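NusG domain II-containing protein (Ruminococcus gnavus, PDB 4ESN) is of unknown function but binds a zinc ion in its NusG domain II, the part of the longer protein in this structure. Local coordinates at residues Pro63-Leu66 with Cys67-Gln70; Lys71-Arg75 with Thr76-Ile80. All blocks are in the same frame, centred on the assembly; numbering follows the deposited sequence.

Overall arrangement
From the N terminus the chain runs through strands 19-24 to 54-60 before either contact begins. Contact 1 (63-70) then turns the chain out of strand 54-60 into the short helix 66-69 and carries Cys67 to the zinc ion. Contact 2 (71-80) follows without a gap, closing the loop that leads from the helix into strand 79-82, within this chain an outer strand of the four-stranded antiparallel sheet. The two lie in series, neither nested nor crossed, with centres about 15 Å apart. They meet where Ile80 packs on Cys67 and Gln70. Together they link the three-stranded sheet, the zinc site and the four-stranded sheet, and both touch the second subunit.

Contact 1: residues Pro63-Leu66 with Cys67-Gln70; sequences PDQL and CVHQ. With ZN (zinc ion), chain C.
His69 reaches back to the carbonyl of Gln65 at the start of the short, weakly bonded helix 66-69, just after an Asx turn at Asp64 beside the zinc site. In the Asx turn, Asp64 OD1 accepts from Leu66 N at 2.8 Å. The bond is nearly straight (170°) and meets the oxygen on its anti side, somewhat out of the carboxylate plane. The same OD1 accepts from a water that binds the zinc ion at 2.2 Å and in turn accepts a hydrogen bond from Cys67 N. Asp64 is thus a second-shell residue that probably helps to position the metal-bound water. Cys67 SG, turned between its own backbone N and carbonyl carbon (chi1 55°), binds the zinc ion at 2.3 Å; Cys62 and Cys82 complete the site. Cys67 and Val68 also pack on Met57 and Ala60 of strand 54-60. Gln65 lies alongside Val68, both side chains pointing the same way; its amide NE2 is hydrogen-bonded to the carbonyls of Cys62 and Ala60, tying the turn to the end of that strand. Along His69, CB passes Leu66 O at 3.8 Å, CG lies 3.7 Å from Gln65 O, and CE1 comes near Gln65 CB. The backbone N of His69 adds only weak bonds to the carbonyls of Gln65 and Leu66. The firm link is from the ring: His69 ND1 donates to Gln65 O at 2.7 Å and 177°, with the oxygen in the imidazole plane but the nitrogen above the plane of the carbonyl.

Contact 2: residues Lys71-Arg75 with Thr76-Ile80; sequences KAISR and TGESI
Arg75 to Glu78 form a type II beta turn, closed by Glu78 N donating to Arg75 O at 3.0 Å, which folds 76-80 back against 71-75. Gly77 takes a positive phi (97°), where a CB would collide with the carbonyl oxygen of Thr76. Glu78, extended beyond CG, runs antiparallel to the Ile73 side chain, the two meeting at their CB atoms. Its OE1 takes two backbone donors: Ser74 N reaches Glu78 OE1 at 3.1 Å, nearly along the C-O axis, and Arg75 N reaches Glu78 OE1 at 2.9 Å on the anti lone pair. Arg75 runs beside Glu78, with OE1 over one guanidinium face, offset toward its rim; the salt bridge from Arg75 NH1 to Glu78 OE1 is long, 3.9 Å, a matter of charge alone. Replacing Glu78 with alanine is likely to leave the N-H groups of Ser74 and Arg75 without their shared acceptor and the guanidinium without its nearby negative charge. The buried Ile73 and Ile80 touch, CG1 to CD1 at 3.8 Å. A water donates to the carbonyls of Lys71 and Ser79. Ser79 OG hydrogen-bonds with Ser79 OG of the second subunit. Backbone hydrogen bonds bridge both sheets: Ile73 to Ala55 of strand 54-60, Gly77 and Glu78 to Val91 and Ile80 to Val89 of strand 87-92.

Contact 1: residues Pro63-Leu66 with Cys67-Gln70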
# COMPACT_ATOMS: atom_id res chain seq x y z
N PRO A 63 16.18 4.18 -3.24
CA PRO A 63 16.92 3.86 -4.47
C PRO A 63 16.06 3.42 -5.66
O PRO A 63 16.38 3.78 -6.80
CB PRO A 63 17.84 2.70 -4.05
CG PRO A 63 17.84 2.72 -2.55
CD PRO A 63 16.48 3.21 -2.17
N ASP A 64 15.00 2.63 -5.43
CA ASP A 64 14.16 2.09 -6.51
C ASP A 64 13.21 3.15 -7.14
O ASP A 64 12.84 2.99 -8.30
CB ASP A 64 13.37 0.85 -6.05
CG ASP A 64 12.40 1.05 -4.90
OD1 ASP A 64 11.62 2.03 -4.93
OD2 ASP A 64 12.35 0.18 -4.00
N GLN A 65 12.79 4.18 -6.36
CA GLN A 65 11.90 5.27 -6.81
C GLN A 65 10.52 4.74 -7.24
O GLN A 65 9.80 5.44 -7.96
CB GLN A 65 12.55 6.06 -7.99
CG GLN A 65 13.80 6.85 -7.59
CD GLN A 65 13.43 8.06 -6.77
OE1 GLN A 65 12.81 9.00 -7.26
NE2 GLN A 65 13.77 8.02 -5.49
N LEU A 66 10.14 3.54 -6.79
CA LEU A 66 8.89 2.89 -7.16
C LEU A 66 7.66 3.68 -6.69
O LEU A 66 6.70 3.79 -7.45
CB LEU A 66 8.82 1.43 -6.66
CG LEU A 66 9.67 0.40 -7.44
CD1 LEU A 66 9.64 -0.97 -6.76
CD2 LEU A 66 9.17 0.24 -8.90
N CYS A 67 7.70 4.24 -5.45
CA CYS A 67 6.59 5.02 -4.87
C CYS A 67 6.28 6.25 -5.72
O CYS A 67 5.12 6.56 -5.95
CB CYS A 67 6.91 5.42 -3.43
SG CYS A 67 8.47 6.33 -3.24
N VAL A 68 7.35 6.92 -6.22
CA VAL A 68 7.26 8.13 -7.05
C VAL A 68 6.63 7.78 -8.42
O VAL A 68 5.94 8.63 -9.00
CB VAL A 68 8.65 8.81 -7.18
CG1 VAL A 68 8.68 9.85 -8.30
CG2 VAL A 68 9.05 9.47 -5.86
N HIS A 69 6.77 6.54 -8.90
CA HIS A 69 6.22 6.14 -10.18
C HIS A 69 4.79 5.58 -10.07
O HIS A 69 4.15 5.35 -11.10
CB HIS A 69 7.17 5.17 -10.91
CG HIS A 69 8.39 5.90 -11.40
ND1 HIS A 69 9.46 6.17 -10.55
CD2 HIS A 69 8.60 6.52 -12.58
CE1 HIS A 69 10.30 6.90 -11.26
NE2 HIS A 69 9.83 7.14 -12.48
N GLN A 70 4.25 5.43 -8.85
CA GLN A 70 2.86 4.97 -8.66
C GLN A 70 1.89 6.04 -9.04
O GLN A 70 2.13 7.22 -8.76
CB GLN A 70 2.57 4.52 -7.21
CG GLN A 70 3.42 3.35 -6.70
CD GLN A 70 3.58 2.28 -7.75
OE1 GLN A 70 4.66 2.11 -8.34
NE2 GLN A 70 2.48 1.62 -8.08
ZN ZN C . 10.09 4.91 -2.36
O HOH W 1 9.67 2.92 -3.30

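Contact 2: residues Lys71-Arg75 with Thr76-Ile80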
# COMPACT_ATOMS: atom_id res chain seq x y z
N LYS A 71 0.78 5.63 -9.67
CA LYS A 71 -0.31 6.51 -10.09
C LYS A 71 -0.93 7.20 -8.88
O LYS A 71 -0.98 6.61 -7.79
CB LYS A 71 -1.40 5.68 -10.80
CG LYS A 71 -1.04 5.32 -12.21
CD LYS A 71 -2.09 4.42 -12.79
CE LYS A 71 -1.79 4.07 -14.22
NZ LYS A 71 -2.30 5.10 -15.18
N ALA A 72 -1.43 8.44 -9.07
CA ALA A 72 -2.12 9.20 -8.03
C ALA A 72 -3.37 8.43 -7.57
O ALA A 72 -3.95 7.68 -8.35
CB ALA A 72 -2.50 10.59 -8.56
N ILE A 73 -3.72 8.56 -6.29
CA ILE A 73 -4.83 7.84 -5.68
C ILE A 73 -5.87 8.83 -5.14
O ILE A 73 -5.51 9.89 -4.64
CB ILE A 73 -4.31 6.85 -4.59
CG1 ILE A 73 -3.54 7.59 -3.44
CG2 ILE A 73 -3.44 5.76 -5.24
CD1 ILE A 73 -3.17 6.74 -2.17
N SER A 74 -7.16 8.47 -5.23
CA SER A 74 -8.28 9.30 -4.78
C SER A 74 -9.46 8.46 -4.29
O SER A 74 -10.41 9.02 -3.75
CB SER A 74 -8.73 10.23 -5.91
OG SER A 74 -8.91 9.55 -7.15
N ARG A 75 -9.41 7.13 -4.48
CA ARG A 75 -10.53 6.25 -4.09
C ARG A 75 -10.21 5.47 -2.81
O ARG A 75 -9.07 5.04 -2.61
CB ARG A 75 -10.85 5.29 -5.23
CG ARG A 75 -12.12 5.59 -5.95
CD ARG A 75 -11.97 5.31 -7.43
NE ARG A 75 -11.48 6.50 -8.13
CZ ARG A 75 -10.47 6.51 -8.99
NH1 ARG A 75 -9.84 5.38 -9.30
NH2 ARG A 75 -10.07 7.65 -9.55
N THR A 76 -11.23 5.30 -1.95
CA THR A 76 -11.10 4.62 -0.67
C THR A 76 -10.51 3.20 -0.90
O THR A 76 -10.91 2.48 -1.81
CB THR A 76 -12.43 4.67 0.13
OG1 THR A 76 -12.20 4.25 1.47
CG2 THR A 76 -13.56 3.86 -0.51
N GLY A 77 -9.50 2.88 -0.10
CA GLY A 77 -8.80 1.61 -0.18
C GLY A 77 -7.51 1.65 -0.99
O GLY A 77 -6.61 0.86 -0.71
N GLU A 78 -7.41 2.57 -1.99
CA GLU A 78 -6.23 2.71 -2.85
C GLU A 78 -5.00 3.05 -2.03
O GLU A 78 -5.12 3.67 -0.97
CB GLU A 78 -6.43 3.78 -3.93
CG GLU A 78 -7.38 3.41 -5.06
CD GLU A 78 -7.23 4.33 -6.26
OE1 GLU A 78 -7.58 5.53 -6.15
OE2 GLU A 78 -6.71 3.86 -7.29
N SER A 79 -3.80 2.65 -2.50
CA SER A 79 -2.59 2.95 -1.74
C SER A 79 -1.36 3.24 -2.61
O SER A 79 -1.32 2.93 -3.80
CB SER A 79 -2.27 1.80 -0.77
OG SER A 79 -2.09 0.57 -1.45
N ILE A 80 -0.37 3.90 -1.97
CA ILE A 80 0.97 4.21 -2.45
C ILE A 80 1.90 3.79 -1.31
O ILE A 80 1.67 4.19 -0.16
CB ILE A 80 1.18 5.70 -2.87
CG1 ILE A 80 0.30 6.08 -4.08
CG2 ILE A 80 2.70 6.00 -3.15
CD1 ILE A 80 0.21 7.61 -4.30
O HOH W 2 -1.07 3.94 -6.92